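Local coordinates for protein A-adding tRNA nucleotidyltransferase (Aquifex aeolicus, PDB 4WBY) that adds the terminal adenosine to tRNA ending in CC, using ATP and magnesium, and so completes the CCA end, at residues A[169-174]-A[227-232]. Residues are numbered along the deposited sequence; the frame is centred on the assembly and turned at random.
With SO4 (sulfate ion), chain D.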
ATOM      1  N   ARG A 169       0.489   0.652  11.538  1.00 11.90           N
ATOM      2  CA  ARG A 169      -0.236  -0.474  10.941  1.00 12.28           C
ATOM      3  C   ARG A 169      -1.705  -0.462  11.363  1.00 11.77           C
ATOM      4  O   ARG A 169      -2.586  -0.750  10.552  1.00 12.38           O
ATOM      5  CB  ARG A 169       0.394  -1.811  11.336  1.00 14.62           C
ATOM      6  CG  ARG A 169       1.787  -2.033  10.785  1.00 18.10           C
ATOM      7  CD  ARG A 169       2.342  -3.395  11.200  1.00 22.53           C
ATOM      8  NE  ARG A 169       1.476  -4.503  10.825  1.00 26.05           N
ATOM      9  CZ  ARG A 169       1.574  -5.186   9.686  1.00 27.93           C
ATOM     10  NH1 ARG A 169       2.498  -4.865   8.786  1.00 28.07           N
ATOM     11  NH2 ARG A 169       0.736  -6.188   9.444  1.00 27.98           N
ATOM     12  N   ALA A 170      -1.964  -0.122  12.626  1.00 11.56           N
ATOM     13  CA  ALA A 170      -3.344  -0.065  13.118  1.00 11.42           C
ATOM     14  C   ALA A 170      -4.173   0.884  12.275  1.00 11.35           C
ATOM     15  O   ALA A 170      -5.331   0.604  11.945  1.00 13.15           O
ATOM     16  CB  ALA A 170      -3.384   0.366  14.579  1.00 11.34           C
ATOM     17  N   LEU A 171      -3.571   2.016  11.928  1.00 12.26           N
ATOM     18  CA  LEU A 171      -4.280   3.044  11.187  1.00 12.67           C
ATOM     19  C   LEU A 171      -4.444   2.640   9.723  1.00 13.25           C
ATOM     20  O   LEU A 171      -5.455   2.966   9.099  1.00 13.07           O
ATOM     21  CB  LEU A 171      -3.546   4.382  11.327  1.00 13.06           C
ATOM     22  CG  LEU A 171      -3.334   4.820  12.784  1.00 12.86           C
ATOM     23  CD1 LEU A 171      -2.706   6.209  12.862  1.00 14.71           C
ATOM     24  CD2 LEU A 171      -4.648   4.750  13.573  1.00 15.29           C
ATOM     25  N   ARG A 172      -3.475   1.905   9.182  1.00 12.38           N
ATOM     26  CA  ARG A 172      -3.627   1.374   7.823  1.00 12.17           C
ATOM     27  C   ARG A 172      -4.819   0.413   7.744  1.00 12.95           C
ATOM     28  O   ARG A 172      -5.656   0.531   6.844  1.00 13.79           O
ATOM     29  CB  ARG A 172      -2.358   0.674   7.334  1.00 12.81           C
ATOM     30  CG  ARG A 172      -2.562  -0.059   6.005  1.00 15.55           C
ATOM     31  CD  ARG A 172      -1.242  -0.316   5.272  1.00 17.86           C
ATOM     32  NE  ARG A 172      -0.287  -1.119   6.035  1.00 16.40           N
ATOM     33  CZ  ARG A 172      -0.213  -2.444   6.000  1.00 16.91           C
ATOM     34  NH1 ARG A 172      -1.054  -3.148   5.253  1.00 21.42           N
ATOM     35  NH2 ARG A 172       0.711  -3.070   6.717  1.00 18.97           N
ATOM     36  N   PHE A 173      -4.916  -0.525   8.687  1.00 12.28           N
ATOM     37  CA  PHE A 173      -6.039  -1.458   8.645  1.00 12.36           C
ATOM     38  C   PHE A 173      -7.360  -0.763   8.966  1.00 12.53           C
ATOM     39  O   PHE A 173      -8.377  -1.066   8.336  1.00 13.24           O
ATOM     40  CB  PHE A 173      -5.805  -2.648   9.582  1.00 12.67           C
ATOM     41  CG  PHE A 173      -4.684  -3.542   9.128  1.00 13.13           C
ATOM     42  CD1 PHE A 173      -4.726  -4.147   7.877  1.00 17.27           C
ATOM     43  CD2 PHE A 173      -3.577  -3.758   9.928  1.00 15.99           C
ATOM     44  CE1 PHE A 173      -3.690  -4.968   7.441  1.00 16.53           C
ATOM     45  CE2 PHE A 173      -2.546  -4.582   9.505  1.00 18.31           C
ATOM     46  CZ  PHE A 173      -2.597  -5.185   8.256  1.00 17.34           C
ATOM     47  N   ALA A 174      -7.349   0.177   9.912  1.00 12.46           N
ATOM     48  CA  ALA A 174      -8.580   0.913  10.224  1.00 12.24           C
ATOM     49  C   ALA A 174      -9.086   1.659   8.988  1.00 12.39           C
ATOM     50  O   ALA A 174     -10.278   1.607   8.663  1.00 13.60           O
ATOM     51  CB  ALA A 174      -8.366   1.884  11.394  1.00 13.28           C
ATOM     52  N   ARG A 227      -3.409  12.017  10.809  1.00 14.66           N
ATOM     53  CA  ARG A 227      -3.619  13.369  11.314  1.00 15.55           C
ATOM     54  C   ARG A 227      -4.248  13.341  12.711  1.00 15.67           C
ATOM     55  O   ARG A 227      -3.759  13.997  13.635  1.00 17.46           O
ATOM     56  CB  ARG A 227      -4.495  14.167  10.344  1.00 15.81           C
ATOM     57  CG  ARG A 227      -4.629  15.640  10.697  1.00 18.26           C
ATOM     58  CD  ARG A 227      -5.318  16.411   9.582  1.00 20.63           C
ATOM     59  NE  ARG A 227      -6.748  16.118   9.491  1.00 27.53           N
ATOM     60  CZ  ARG A 227      -7.695  16.812  10.113  1.00 32.51           C
ATOM     61  NH1 ARG A 227      -7.368  17.834  10.890  1.00 34.78           N
ATOM     62  NH2 ARG A 227      -8.969  16.477   9.964  1.00 33.18           N
ATOM     63  N   LYS A 228      -5.325  12.571  12.859  1.00 16.85           N
ATOM     64  CA  LYS A 228      -6.029  12.465  14.134  1.00 18.34           C
ATOM     65  C   LYS A 228      -5.109  12.066  15.289  1.00 16.45           C
ATOM     66  O   LYS A 228      -5.227  12.609  16.396  1.00 19.15           O
ATOM     67  CB  LYS A 228      -7.177  11.460  14.018  1.00 18.84           C
ATOM     68  CG  LYS A 228      -7.975  11.253  15.300  1.00 21.48           C
ATOM     69  CD  LYS A 228      -9.169  10.341  15.055  1.00 24.37           C
ATOM     70  CE  LYS A 228      -9.937  10.066  16.336  1.00 28.25           C
ATOM     71  NZ  LYS A 228     -11.247   9.400  16.086  1.00 34.64           N
ATOM     72  N   TYR A 229      -4.208  11.117  15.031  1.00 15.72           N
ATOM     73  CA  TYR A 229      -3.354  10.577  16.086  1.00 16.36           C
ATOM     74  C   TYR A 229      -1.945  11.165  16.082  1.00 17.22           C
ATOM     75  O   TYR A 229      -1.071  10.706  16.827  1.00 18.72           O
ATOM     76  CB  TYR A 229      -3.327   9.046  15.994  1.00 16.58           C
ATOM     77  CG  TYR A 229      -4.696   8.480  16.290  1.00 15.01           C
ATOM     78  CD1 TYR A 229      -5.250   8.591  17.564  1.00 16.60           C
ATOM     79  CD2 TYR A 229      -5.459   7.878  15.296  1.00 16.34           C
ATOM     80  CE1 TYR A 229      -6.528   8.100  17.843  1.00 17.20           C
ATOM     81  CE2 TYR A 229      -6.724   7.380  15.564  1.00 17.98           C
ATOM     82  CZ  TYR A 229      -7.256   7.493  16.834  1.00 17.36           C
ATOM     83  OH  TYR A 229      -8.519   7.000  17.088  1.00 19.25           O
ATOM     84  N   ARG A 230      -1.743  12.190  15.256  1.00 17.01           N
ATOM     85  CA  ARG A 230      -0.529  13.014  15.276  1.00 17.62           C
ATOM     86  C   ARG A 230       0.742  12.214  15.024  1.00 15.27           C
ATOM     87  O   ARG A 230       1.782  12.470  15.642  1.00 18.13           O
ATOM     88  CB  ARG A 230      -0.409  13.751  16.613  1.00 22.40           C
ATOM     89  CG  ARG A 230      -1.642  14.563  16.977  1.00 29.12           C
ATOM     90  CD  ARG A 230      -1.487  15.202  18.346  1.00 36.02           C
ATOM     91  NE  ARG A 230      -2.715  15.846  18.800  1.00 40.47           N
ATOM     92  CZ  ARG A 230      -3.014  17.120  18.576  1.00 45.15           C
ATOM     93  NH1 ARG A 230      -2.175  17.886  17.892  1.00 46.29           N
ATOM     94  NH2 ARG A 230      -4.151  17.629  19.030  1.00 46.95           N
ATOM     95  N   VAL A 231       0.686  11.268  14.093  1.00 14.52           N
ATOM     96  CA  VAL A 231       1.830  10.391  13.925  1.00 14.77           C
ATOM     97  C   VAL A 231       2.927  10.964  13.015  1.00 16.09           C
ATOM     98  O   VAL A 231       4.102  10.740  13.286  1.00 17.17           O
ATOM     99  CB  VAL A 231       1.410   9.002  13.401  1.00 18.71           C
ATOM    100  CG1 VAL A 231       0.366   8.366  14.324  1.00 18.32           C
ATOM    101  CG2 VAL A 231       0.882   9.086  12.005  1.00 21.36           C
ATOM    102  N   LEU A 232       2.573  11.713  11.964  1.00 17.06           N
ATOM    103  CA  LEU A 232       3.592  12.170  11.009  1.00 18.25           C
ATOM    104  C   LEU A 232       4.538  13.187  11.643  1.00 18.53           C
ATOM    105  O   LEU A 232       5.710  13.276  11.272  1.00 22.06           O
ATOM    106  CB  LEU A 232       2.954  12.774   9.759  1.00 19.70           C
ATOM    107  CG  LEU A 232       2.270  11.775   8.828  1.00 21.09           C
ATOM    108  CD1 LEU A 232       1.536  12.503   7.710  1.00 21.44           C
ATOM    109  CD2 LEU A 232       3.282  10.776   8.263  1.00 23.16           C
TER
HETATM  110  S   SO4 D2003      -1.517  -7.308   4.772  1.00 35.33           S
HETATM  111  O1  SO4 D2003      -2.032  -8.282   5.753  1.00 38.78           O
HETATM  112  O2  SO4 D2003      -2.655  -6.785   4.022  1.00 35.17           O
HETATM  113  O3  SO4 D2003      -0.796  -6.220   5.432  1.00 38.42           O
HETATM  114  O4  SO4 D2003      -0.629  -8.012   3.853  1.00 40.48           O
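Leu171 alone carries helix 165-177 across to segment 227-232, where its two methyls meet Tyr229 and Val231. Arg169 to Arg172 belong to the ATP-binding site; one side of the helix carries its arginines toward an anion, another Leu171 into an apolar interface. Arg169 forms a salt bridge through NE with Asp119, another ATP-binding residue. Ala170 is small enough to pack against Leu189 of helix 183-194 and Ile152. With CG anti to its carbonyl carbon (chi1 -56°), Leu171 extends its fork to the turn after helix 219-228: CD2 approaches the ring of Tyr229 obliquely, 3.7 Å from CD2 of that ring, while CD1 touches the same ring atom and comes tip to tip with Val231, 4.0 Å from CG1. A branched leucine suits this place, since its fork spreads over both neighbours. The turn itself is a Schellman motif: Arg230, at positive phi, is the C-prime residue, its N bonded to Arg227 O at 3.2 Å, and Val231 N closes back on Tyr226 O. It brings Tyr229 and Val231 to the same leucine tip. These helices probably belong to the neck of the seahorse-shaped enzyme. Tyr229 is amphipathic: Lys228 CG lies 4.0 Å above the centre of one ring face, while the tyrosine OH hydrogen-bonds to Glu186. Arg172, next along, donates from NH1 a nearly straight bond (173°) to sulfate O3, 3.1 Å away, while NE pairs with Glu209. Arg35 and Arg176 also bind this anion, which may mimic a substrate phosphate. Phe173 meets the same oxygen with its ring edge, CZ lying 3.5 Å from O3.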